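Local structure of lysyl oxidase (Pichia pastoris, 1W7C) at residues V11-P16 and R292-G297; E300-M305 and G380-D385; C400-Q405 and N428-S433. The protein is a copper- and topaquinone-dependent amine oxidase that probably converts primary amines, including lysine side chains, to aldehydes. All blocks are in the same frame, centred on the assembly; numbering follows the deposited sequence.

In the fold
All three contacts lie in or against the copper amine oxidase enzyme domain, away from the copper and topaquinone site. Contact 1 brings residues 11-16 beside strand 294-296. That strand pairs antiparallel with strand 301-304 of contact 2, where Asp296 N lies 2.8 Å from Tyr301 O. The centres of contacts 1 and 2 are about 8 Å apart. Strand 380-388 of contact 2 is the neighbour of strand 391-405 of contact 3, and these two centres are about 10 Å apart. Contacts 1 and 3 are about 16 Å apart between centres, yet Arg292 NH2 makes a 2.8 Å salt bridge to Glu403 OE2. All three also touch the second subunit.

Contact 1: V11-P16 and R292-G297; sequences VEIEAP and RWAYDG
Ile13 and Ala15 of the N-terminal segment bond to Tyr295 and Asp296, laying residues 11-16 beside strand 294-296 of the enzyme domain. That strand pairs antiparallel with strand 301-304, so the contact joins the start of the chain to a sheet formed some 280 residues later. The tight part has two elements. One is apolar: Val11 CG1 lies 4.0 Å from Ala294 CB, and Ile13 CG2 reaches the same methyl at 3.9 Å. His276 of the second subunit packs on Ile13 and Ala294. The other element is polar. Ile13 N donates to Tyr295 O at 2.9 Å, from above the carbonyl plane.

The solvent side is looser. Here Glu12 and Tyr295 run side by side in the same direction. Glu12 CG sits over one face of the Tyr295 ring in a CH-pi contact, 4.3 Å from the centroid. It is offset toward the rim, and the carboxylate plane is only 8° from that of the ring. The carboxylate is held by water rather than by a direct bond across the contact. Water 3 donates to Glu12 OE1 at 2.6 Å and accepts from Gly297 N.

Asp296 closes the contact. With CG anti to the backbone N (chi1 -178°), its carboxylate reaches Ala15 N. OD1 accepts from Glu299 N, while OD2 takes Ala15 N on its anti lone pair, at 2.9 Å and nearly straight (175°).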
loop_
_atom_site.group_PDB
_atom_site.type_symbol
_atom_site.label_atom_id
_atom_site.label_comp_id
_atom_site.label_asym_id
_atom_site.label_seq_id
_atom_site.Cartn_x
_atom_site.Cartn_y
_atom_site.Cartn_z
ATOM N N VAL A 11 24.114 -1.558 -21.028
ATOM C CA VAL A 11 23.995 -2.619 -22.015
ATOM C C VAL A 11 22.803 -2.362 -22.897
ATOM O O VAL A 11 21.716 -2.096 -22.419
ATOM C CB VAL A 11 23.847 -3.989 -21.326
ATOM C CG1 VAL A 11 23.567 -5.130 -22.331
ATOM C CG2 VAL A 11 25.047 -4.264 -20.478
ATOM N N GLU A 12 23.015 -2.515 -24.200
ATOM C CA GLU A 12 21.930 -2.500 -25.178
ATOM C C GLU A 12 21.769 -3.890 -25.776
ATOM O O GLU A 12 22.763 -4.646 -25.912
ATOM C CB GLU A 12 22.238 -1.467 -26.270
ATOM C CG GLU A 12 22.071 -0.041 -25.769
ATOM C CD GLU A 12 22.548 0.992 -26.776
ATOM O OE1 GLU A 12 21.889 1.188 -27.814
ATOM O OE2 GLU A 12 23.607 1.596 -26.538
ATOM N N ILE A 13 20.530 -4.219 -26.138
ATOM C CA ILE A 13 20.182 -5.496 -26.719
ATOM C C ILE A 13 19.347 -5.316 -27.958
ATOM O O ILE A 13 18.847 -4.216 -28.232
ATOM C CB ILE A 13 19.450 -6.360 -25.695
ATOM C CG1 ILE A 13 18.214 -5.601 -25.138
ATOM C CG2 ILE A 13 20.434 -6.784 -24.609
ATOM C CD1 ILE A 13 17.144 -6.430 -24.513
ATOM N N GLU A 14 19.170 -6.406 -28.702
ATOM C CA GLU A 14 18.245 -6.419 -29.835
ATOM C C GLU A 14 16.928 -7.090 -29.443
ATOM O O GLU A 14 16.931 -8.203 -28.892
ATOM C CB GLU A 14 18.920 -7.112 -31.049
ATOM C CG GLU A 14 19.989 -6.292 -31.754
ATOM C CD GLU A 14 20.332 -6.844 -33.119
ATOM O OE1 GLU A 14 21.039 -7.873 -33.177
ATOM O OE2 GLU A 14 19.895 -6.255 -34.134
ATOM N N ALA A 15 15.802 -6.382 -29.645
ATOM C CA ALA A 15 14.471 -6.873 -29.337
ATOM C C ALA A 15 14.219 -8.139 -30.151
ATOM O O ALA A 15 14.768 -8.272 -31.283
ATOM C CB ALA A 15 13.461 -5.851 -29.677
ATOM N N PRO A 16 13.492 -9.097 -29.582
ATOM C CA PRO A 16 13.117 -10.316 -30.315
ATOM C C PRO A 16 12.364 -10.047 -31.621
ATOM O O PRO A 16 12.512 -10.799 -32.584
ATOM C CB PRO A 16 12.228 -11.060 -29.316
ATOM C CG PRO A 16 12.665 -10.566 -27.996
ATOM C CD PRO A 16 13.040 -9.130 -28.183
ATOM N N ARG A 292 21.692 -2.455 -14.479
ATOM C CA ARG A 292 21.350 -3.890 -14.549
ATOM C C ARG A 292 20.119 -4.265 -15.389
ATOM O O ARG A 292 19.684 -5.420 -15.364
ATOM C CB ARG A 292 21.213 -4.479 -13.127
ATOM C CG ARG A 292 22.374 -4.119 -12.212
ATOM C CD ARG A 292 22.558 -4.959 -11.002
ATOM N NE ARG A 292 21.263 -5.255 -10.380
ATOM C CZ ARG A 292 20.904 -6.438 -9.895
ATOM N NH1 ARG A 292 21.791 -7.431 -9.784
ATOM N NH2 ARG A 292 19.633 -6.610 -9.520
ATOM N N TRP A 293 19.581 -3.273 -16.105
ATOM C CA TRP A 293 18.555 -3.458 -17.117
ATOM C C TRP A 293 19.152 -3.055 -18.465
ATOM O O TRP A 293 20.081 -2.272 -18.547
ATOM C CB TRP A 293 17.278 -2.654 -16.786
ATOM C CG TRP A 293 17.487 -1.182 -16.558
ATOM C CD1 TRP A 293 17.758 -0.572 -15.371
ATOM C CD2 TRP A 293 17.377 -0.122 -17.533
ATOM N NE1 TRP A 293 17.882 0.786 -15.550
ATOM C CE2 TRP A 293 17.670 1.092 -16.864
ATOM C CE3 TRP A 293 17.134 -0.079 -18.913
ATOM C CZ2 TRP A 293 17.657 2.318 -17.505
ATOM C CZ3 TRP A 293 17.122 1.140 -19.547
ATOM C CH2 TRP A 293 17.400 2.324 -18.847
ATOM N N ALA A 294 18.622 -3.645 -19.519
ATOM C CA ALA A 294 19.077 -3.433 -20.894
ATOM C C ALA A 294 17.914 -2.997 -21.766
ATOM O O ALA A 294 16.755 -3.142 -21.398
ATOM C CB ALA A 294 19.715 -4.693 -21.451
ATOM N N TYR A 295 18.214 -2.477 -22.945
ATOM C CA TYR A 295 17.160 -2.001 -23.838
ATOM C C TYR A 295 17.643 -1.953 -25.270
ATOM O O TYR A 295 18.856 -1.930 -25.544
ATOM C CB TYR A 295 16.640 -0.621 -23.423
ATOM C CG TYR A 295 17.627 0.491 -23.667
ATOM C CD1 TYR A 295 17.473 1.381 -24.728
ATOM C CD2 TYR A 295 18.717 0.648 -22.835
ATOM C CE1 TYR A 295 18.387 2.382 -24.959
ATOM C CE2 TYR A 295 19.691 1.645 -23.072
ATOM C CZ TYR A 295 19.515 2.503 -24.133
ATOM O OH TYR A 295 20.410 3.511 -24.356
ATOM N N ASP A 296 16.646 -1.990 -26.157
ATOM C CA ASP A 296 16.827 -1.759 -27.589
ATOM C C ASP A 296 16.281 -0.360 -27.858
ATOM O O ASP A 296 15.078 -0.132 -27.710
ATOM C CB ASP A 296 16.021 -2.813 -28.366
ATOM C CG ASP A 296 16.184 -2.695 -29.852
ATOM O OD1 ASP A 296 16.341 -1.558 -30.345
ATOM O OD2 ASP A 296 16.113 -3.697 -30.601
ATOM N N GLY A 297 17.147 0.581 -28.172
ATOM C CA GLY A 297 16.737 1.972 -28.270
ATOM C C GLY A 297 15.768 2.251 -29.402
ATOM O O GLY A 297 14.875 3.068 -29.266
HETATM O O HOH W 1 22.901 -2.117 -18.461
HETATM O O HOH W 2 20.925 -0.203 -20.510
HETATM O O HOH W 3 19.926 -0.047 -29.035
#

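Contact 2: E300-M305 and G380-D385; sequences EYFSWM and GYFTTD. With NAG (2-acetamido-2-deoxy-beta-D-glucopyranose), chain T.
Phe302 drives the edge of its ring into the face of Phe382. The two side chains come from opposite directions, and their planes stand at 85°, a T-shaped pair with centroids 5.0 Å apart. Phe302 CZ lies over the centre of the Phe382 ring, 3.7 Å above its plane. The nearest atoms are Phe302 CE2 and Phe382 CZ, at 3.5 Å. No direct hydrogen bond joins residues 300-305 to residues 380-385. This is side chain against side chain, consistent with the beta-sandwich build of the copper amine oxidase enzyme domain.

Two more rings pack on Phe382: Tyr295 meets it edge-to-face, and the ring of Tyr399 lies at about 20° to it. Replacing Phe382 with an alanine would probably leave the edge of Phe302 without the face it points into and open a gap beside Tyr295 and Tyr399.

Glu300 makes the polar part of the contact. Together with Tyr301 it faces Asp296 in a G1 beta bulge. Its chain is extended beyond CG, which carries the carboxylate across to Thr383 and Thr384. There OE1 passes 4.2 Å from Thr384 CG2 and is hydrogen-bonded to Tyr399 OH. OE2 accepts from water 4 at 2.8 Å, and the same water donates to Thr383 O at 2.9 Å. Further out, Thr383 CG2 touches NAG O5 at 3.6 Å, beside the sugar of the attached glycan.

The chemistry is therefore divided. The buried rings meet edge to face, by van der Waals contact and the weak attraction of a C-H edge for a pi face. The carboxylate and the Thr383 carbonyl, both acceptors, cannot bond each other directly, and a water that donates a hydrogen bond to each bridges them.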
loop_
_atom_site.group_PDB
_atom_site.type_symbol
_atom_site.label_atom_id
_atom_site.label_comp_id
_atom_site.label_asym_id
_atom_site.label_seq_id
_atom_site.Cartn_x
_atom_site.Cartn_y
_atom_site.Cartn_z
ATOM N N GLU A 300 12.304 0.301 -28.387
ATOM C CA GLU A 300 11.770 0.535 -27.054
ATOM C C GLU A 300 11.315 -0.812 -26.412
ATOM O O GLU A 300 10.220 -0.967 -25.898
ATOM C CB GLU A 300 10.635 1.597 -27.048
ATOM C CG GLU A 300 11.320 2.974 -27.148
ATOM C CD GLU A 300 10.306 4.077 -27.264
ATOM O OE1 GLU A 300 9.998 4.747 -26.242
ATOM O OE2 GLU A 300 9.754 4.224 -28.386
ATOM N N TYR A 301 12.270 -1.743 -26.462
ATOM C CA TYR A 301 12.152 -3.046 -25.814
ATOM C C TYR A 301 13.119 -3.055 -24.640
ATOM O O TYR A 301 14.259 -2.587 -24.768
ATOM C CB TYR A 301 12.490 -4.171 -26.798
ATOM C CG TYR A 301 12.517 -5.527 -26.145
ATOM C CD1 TYR A 301 11.344 -6.256 -25.951
ATOM C CD2 TYR A 301 13.703 -6.092 -25.720
ATOM C CE1 TYR A 301 11.357 -7.488 -25.346
ATOM C CE2 TYR A 301 13.726 -7.332 -25.090
ATOM C CZ TYR A 301 12.552 -8.044 -24.927
ATOM O OH TYR A 301 12.550 -9.276 -24.295
ATOM N N PHE A 302 12.640 -3.527 -23.488
ATOM C CA PHE A 302 13.380 -3.489 -22.227
ATOM C C PHE A 302 13.485 -4.890 -21.642
ATOM O O PHE A 302 12.555 -5.670 -21.768
ATOM C CB PHE A 302 12.612 -2.587 -21.237
ATOM C CG PHE A 302 12.615 -1.166 -21.655
ATOM C CD1 PHE A 302 11.652 -0.681 -22.519
ATOM C CD2 PHE A 302 13.631 -0.307 -21.259
ATOM C CE1 PHE A 302 11.738 0.623 -22.987
ATOM C CE2 PHE A 302 13.697 0.974 -21.726
ATOM C CZ PHE A 302 12.770 1.442 -22.568
ATOM N N SER A 303 14.653 -5.209 -21.080
ATOM C CA SER A 303 14.893 -6.461 -20.367
ATOM C C SER A 303 15.505 -6.175 -18.992
ATOM O O SER A 303 16.385 -5.332 -18.827
ATOM C CB SER A 303 15.831 -7.419 -21.178
ATOM O OG SER A 303 17.157 -6.992 -21.170
ATOM N N TRP A 304 15.029 -6.938 -18.019
ATOM C CA TRP A 304 15.537 -6.877 -16.667
ATOM C C TRP A 304 15.217 -8.175 -15.947
ATOM O O TRP A 304 14.048 -8.493 -15.754
ATOM C CB TRP A 304 14.966 -5.693 -15.905
ATOM C CG TRP A 304 15.333 -5.672 -14.437
ATOM C CD1 TRP A 304 16.481 -5.184 -13.876
ATOM C CD2 TRP A 304 14.509 -6.101 -13.345
ATOM N NE1 TRP A 304 16.455 -5.322 -12.516
ATOM C CE2 TRP A 304 15.253 -5.870 -12.151
ATOM C CE3 TRP A 304 13.249 -6.673 -13.235
ATOM C CZ2 TRP A 304 14.760 -6.208 -10.888
ATOM C CZ3 TRP A 304 12.790 -7.005 -11.984
ATOM C CH2 TRP A 304 13.515 -6.756 -10.840
ATOM N N MET A 305 16.260 -8.882 -15.495
ATOM C CA MET A 305 16.076 -10.035 -14.599
ATOM C C MET A 305 14.947 -10.957 -15.058
ATOM O O MET A 305 14.125 -11.381 -14.260
ATOM C CB MET A 305 15.872 -9.567 -13.152
ATOM C CG MET A 305 16.989 -8.685 -12.666
ATOM S SD MET A 305 18.593 -9.547 -12.678
ATOM C CE MET A 305 19.656 -8.151 -12.856
ATOM N N GLY A 380 17.406 6.026 -16.576
ATOM C CA GLY A 380 17.545 6.341 -17.976
ATOM C C GLY A 380 16.235 6.936 -18.496
ATOM O O GLY A 380 15.159 6.577 -18.071
ATOM N N TYR A 381 16.375 7.854 -19.461
ATOM C CA TYR A 381 15.243 8.606 -19.985
ATOM C C TYR A 381 15.012 8.337 -21.464
ATOM O O TYR A 381 15.977 8.121 -22.235
ATOM C CB TYR A 381 15.492 10.113 -19.803
ATOM C CG TYR A 381 15.388 10.538 -18.389
ATOM C CD1 TYR A 381 16.494 10.609 -17.597
ATOM C CD2 TYR A 381 14.151 10.804 -17.814
ATOM C CE1 TYR A 381 16.416 10.958 -16.277
ATOM C CE2 TYR A 381 14.047 11.157 -16.509
ATOM C CZ TYR A 381 15.175 11.231 -15.732
ATOM O OH TYR A 381 15.077 11.569 -14.403
ATOM N N PHE A 382 13.740 8.388 -21.846
ATOM C CA PHE A 382 13.294 8.047 -23.201
ATOM C C PHE A 382 12.422 9.109 -23.814
ATOM O O PHE A 382 11.639 9.752 -23.130
ATOM C CB PHE A 382 12.594 6.655 -23.176
ATOM C CG PHE A 382 13.579 5.585 -22.818
ATOM C CD1 PHE A 382 13.848 5.296 -21.492
ATOM C CD2 PHE A 382 14.382 5.004 -23.801
ATOM C CE1 PHE A 382 14.876 4.414 -21.157
ATOM C CE2 PHE A 382 15.398 4.115 -23.474
ATOM C CZ PHE A 382 15.627 3.804 -22.151
ATOM N N THR A 383 12.611 9.294 -25.117
ATOM C CA THR A 383 11.922 10.287 -25.913
ATOM C C THR A 383 10.746 9.619 -26.613
ATOM O O THR A 383 10.880 8.514 -27.180
ATOM C CB THR A 383 12.907 10.834 -26.963
ATOM O OG1 THR A 383 13.997 11.485 -26.303
ATOM C CG2 THR A 383 12.240 11.886 -27.827
ATOM N N THR A 384 9.608 10.307 -26.599
ATOM C CA THR A 384 8.412 9.885 -27.303
ATOM C C THR A 384 7.883 11.045 -28.142
ATOM O O THR A 384 8.414 12.133 -28.076
ATOM C CB THR A 384 7.318 9.409 -26.329
ATOM O OG1 THR A 384 6.958 10.495 -25.461
ATOM C CG2 THR A 384 7.835 8.266 -25.465
ATOM N N ASP A 385 6.801 10.812 -28.871
ATOM C CA ASP A 385 6.271 11.859 -29.741
ATOM C C ASP A 385 4.787 11.753 -29.898
ATOM O O ASP A 385 4.180 10.703 -29.599
ATOM C CB ASP A 385 6.984 11.823 -31.108
ATOM C CG ASP A 385 7.065 10.442 -31.664
ATOM O OD1 ASP A 385 5.996 9.844 -31.982
ATOM O OD2 ASP A 385 8.177 9.877 -31.801
HETATM C C1 NAG T . 13.439 13.470 -31.065
HETATM C C2 NAG T . 14.126 13.701 -32.428
HETATM C C3 NAG T . 15.262 12.710 -32.652
HETATM C C4 NAG T . 16.237 12.781 -31.483
HETATM C C5 NAG T . 15.474 12.642 -30.151
HETATM C C6 NAG T . 16.416 12.823 -28.956
HETATM C C7 NAG T . 13.009 14.684 -34.348
HETATM C C8 NAG T . 12.584 14.348 -35.746
HETATM N N2 NAG T . 13.190 13.642 -33.535
HETATM O O3 NAG T . 15.966 12.992 -33.849
HETATM O O4 NAG T . 17.232 11.786 -31.640
HETATM O O5 NAG T . 14.460 13.626 -30.089
HETATM O O6 NAG T . 16.823 14.176 -28.894
HETATM O O7 NAG T . 13.173 15.860 -34.010
HETATM O O HOH W 4 9.415 6.883 -29.034
#

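Contact 3: C400-Q405 and N428-S433; sequences CVFENQ and NVRFIS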
loop_
_atom_site.group_PDB
_atom_site.type_symbol
_atom_site.label_atom_id
_atom_site.label_comp_id
_atom_site.label_asym_id
_atom_site.label_seq_id
_atom_site.Cartn_x
_atom_site.Cartn_y
_atom_site.Cartn_z
ATOM N N CYS A 400 10.929 7.480 -17.655
ATOM C CA CYS A 400 12.207 7.035 -17.118
ATOM C C CYS A 400 12.117 5.595 -16.671
ATOM O O CYS A 400 11.023 5.088 -16.340
ATOM C CB CYS A 400 12.693 7.912 -15.944
ATOM S SG CYS A 400 11.722 7.657 -14.421
ATOM N N VAL A 401 13.282 4.957 -16.656
ATOM C CA VAL A 401 13.454 3.596 -16.232
ATOM C C VAL A 401 14.571 3.533 -15.211
ATOM O O VAL A 401 15.647 4.071 -15.445
ATOM C CB VAL A 401 13.797 2.716 -17.449
ATOM C CG1 VAL A 401 13.987 1.246 -17.026
ATOM C CG2 VAL A 401 12.710 2.870 -18.558
ATOM N N PHE A 402 14.330 2.918 -14.063
ATOM C CA PHE A 402 15.331 2.813 -13.026
ATOM C C PHE A 402 15.163 1.566 -12.189
ATOM O O PHE A 402 14.056 1.032 -12.045
ATOM C CB PHE A 402 15.385 4.058 -12.109
ATOM C CG PHE A 402 14.124 4.306 -11.306
ATOM C CD1 PHE A 402 13.077 5.020 -11.855
ATOM C CD2 PHE A 402 14.023 3.860 -9.992
ATOM C CE1 PHE A 402 11.926 5.286 -11.123
ATOM C CE2 PHE A 402 12.869 4.126 -9.247
ATOM C CZ PHE A 402 11.830 4.835 -9.815
ATOM N N GLU A 403 16.281 1.099 -11.642
ATOM C CA GLU A 403 16.269 0.005 -10.692
ATOM C C GLU A 403 16.303 0.566 -9.270
ATOM O O GLU A 403 17.181 1.315 -8.892
ATOM C CB GLU A 403 17.443 -0.933 -10.915
ATOM C CG GLU A 403 17.281 -2.225 -10.102
ATOM C CD GLU A 403 18.390 -3.241 -10.342
ATOM O OE1 GLU A 403 19.572 -2.843 -10.488
ATOM O OE2 GLU A 403 18.060 -4.452 -10.339
ATOM N N ASN A 404 15.276 0.261 -8.491
ATOM C CA ASN A 404 15.264 0.645 -7.086
ATOM C C ASN A 404 15.821 -0.472 -6.225
ATOM O O ASN A 404 15.801 -1.629 -6.636
ATOM C CB ASN A 404 13.843 1.003 -6.603
ATOM C CG ASN A 404 13.844 1.772 -5.300
ATOM O OD1 ASN A 404 14.788 2.553 -5.022
ATOM N ND2 ASN A 404 12.789 1.592 -4.481
ATOM N N GLN A 405 16.308 -0.109 -5.028
ATOM C CA GLN A 405 16.504 -1.074 -3.943
ATOM C C GLN A 405 15.390 -0.789 -2.965
ATOM O O GLN A 405 15.361 0.242 -2.291
ATOM C CB GLN A 405 17.873 -0.888 -3.293
ATOM C CG GLN A 405 18.203 -1.985 -2.266
ATOM C CD GLN A 405 18.386 -3.352 -2.875
ATOM O OE1 GLN A 405 17.645 -4.286 -2.555
ATOM N NE2 GLN A 405 19.438 -3.501 -3.697
ATOM N N ASN A 428 11.573 -0.163 -12.465
ATOM C CA ASN A 428 10.559 0.862 -12.320
ATOM C C ASN A 428 10.502 1.674 -13.593
ATOM O O ASN A 428 11.546 2.136 -14.069
ATOM C CB ASN A 428 10.923 1.772 -11.145
ATOM C CG ASN A 428 10.860 1.064 -9.820
ATOM O OD1 ASN A 428 9.775 1.015 -9.212
ATOM N ND2 ASN A 428 11.950 0.380 -9.422
ATOM N N VAL A 429 9.269 1.824 -14.090
ATOM C CA VAL A 429 8.978 2.664 -15.257
ATOM C C VAL A 429 7.986 3.731 -14.783
ATOM O O VAL A 429 6.904 3.409 -14.250
ATOM C CB VAL A 429 8.421 1.859 -16.432
ATOM C CG1 VAL A 429 8.233 2.745 -17.643
ATOM C CG2 VAL A 429 9.282 0.616 -16.750
ATOM N N ARG A 430 8.406 5.002 -14.906
ATOM C CA ARG A 430 7.550 6.115 -14.498
ATOM C C ARG A 430 7.329 7.135 -15.614
ATOM O O ARG A 430 8.243 7.404 -16.408
ATOM C CB ARG A 430 8.189 6.860 -13.321
ATOM C CG ARG A 430 7.622 8.223 -13.020
ATOM C CD ARG A 430 8.210 8.865 -11.765
ATOM N NE ARG A 430 7.728 8.186 -10.566
ATOM C CZ ARG A 430 8.465 7.722 -9.590
ATOM N NH1 ARG A 430 9.783 7.877 -9.600
ATOM N NH2 ARG A 430 7.897 7.100 -8.580
ATOM N N PHE A 431 6.127 7.703 -15.642
ATOM C CA PHE A 431 5.973 9.008 -16.276
ATOM C C PHE A 431 5.038 9.834 -15.419
ATOM O O PHE A 431 4.299 9.287 -14.581
ATOM C CB PHE A 431 5.568 8.946 -17.757
ATOM C CG PHE A 431 4.114 8.762 -18.012
ATOM C CD1 PHE A 431 3.532 7.522 -17.906
ATOM C CD2 PHE A 431 3.321 9.841 -18.374
ATOM C CE1 PHE A 431 2.189 7.356 -18.175
ATOM C CE2 PHE A 431 1.966 9.656 -18.661
ATOM C CZ PHE A 431 1.406 8.445 -18.538
ATOM N N ILE A 432 5.101 11.146 -15.611
ATOM C CA ILE A 432 4.276 12.068 -14.855
ATOM C C ILE A 432 3.552 12.969 -15.845
ATOM O O ILE A 432 4.175 13.574 -16.731
ATOM C CB ILE A 432 5.183 12.924 -13.909
ATOM C CG1 ILE A 432 5.765 12.015 -12.822
ATOM C CG2 ILE A 432 4.318 14.037 -13.316
ATOM C CD1 ILE A 432 6.760 12.708 -11.881
ATOM N N SER A 433 2.241 13.024 -15.718
ATOM C CA SER A 433 1.403 13.894 -16.520
ATOM C C SER A 433 0.827 15.019 -15.672
ATOM O O SER A 433 -0.018 14.794 -14.800
ATOM C CB SER A 433 0.272 13.037 -17.122
ATOM O OG SER A 433 -0.444 13.795 -18.081
#
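Asn428 of strand 418-433 lays its CB over the ring of Phe402 on the antiparallel strand 391-405, consistent with the beta-sandwich of the copper amine oxidase enzyme domain. With Arg430, these two residues bury the most surface here. Phe402 and Asn428 form a hydrogen-bonded pair: Phe402 N donates to Asn428 O at 2.9 Å, and Asn428 N to Phe402 O at 2.8 Å. On the same face of the sheet, Asn428 CB stands over the centre of the Phe402 ring, 3.5 Å from the centroid, in a CH-pi contact. Phe402 CG sits between the backbone N and the carbonyl carbon (chi1 64°), which turns the ring toward the neighbouring strand. The amide plane is only 12° from that of the ring. Asn428 OD1 accepts from Lys445 NZ. Asn428 ND2 donates to Thr426 OG1 and makes a weak, 3.4 Å bond to Phe402 O. These bonds fix which way round the buried amide lies.

Arg430 stands beyond the same ring, with NH1 3.7 Å from Phe402 CZ and its guanidinium tilted 31° to the ring plane. Its NE bonds to Asn441 OD1, and NH1 reaches Asp407 O of the second subunit, so the residue also ties the strand to the dimer interface. Arg430 and Cys400 exchange two backbone hydrogen bonds. Cys400 SG, in a disulfide with Cys375, rests 3.8 Å from Arg430 CB.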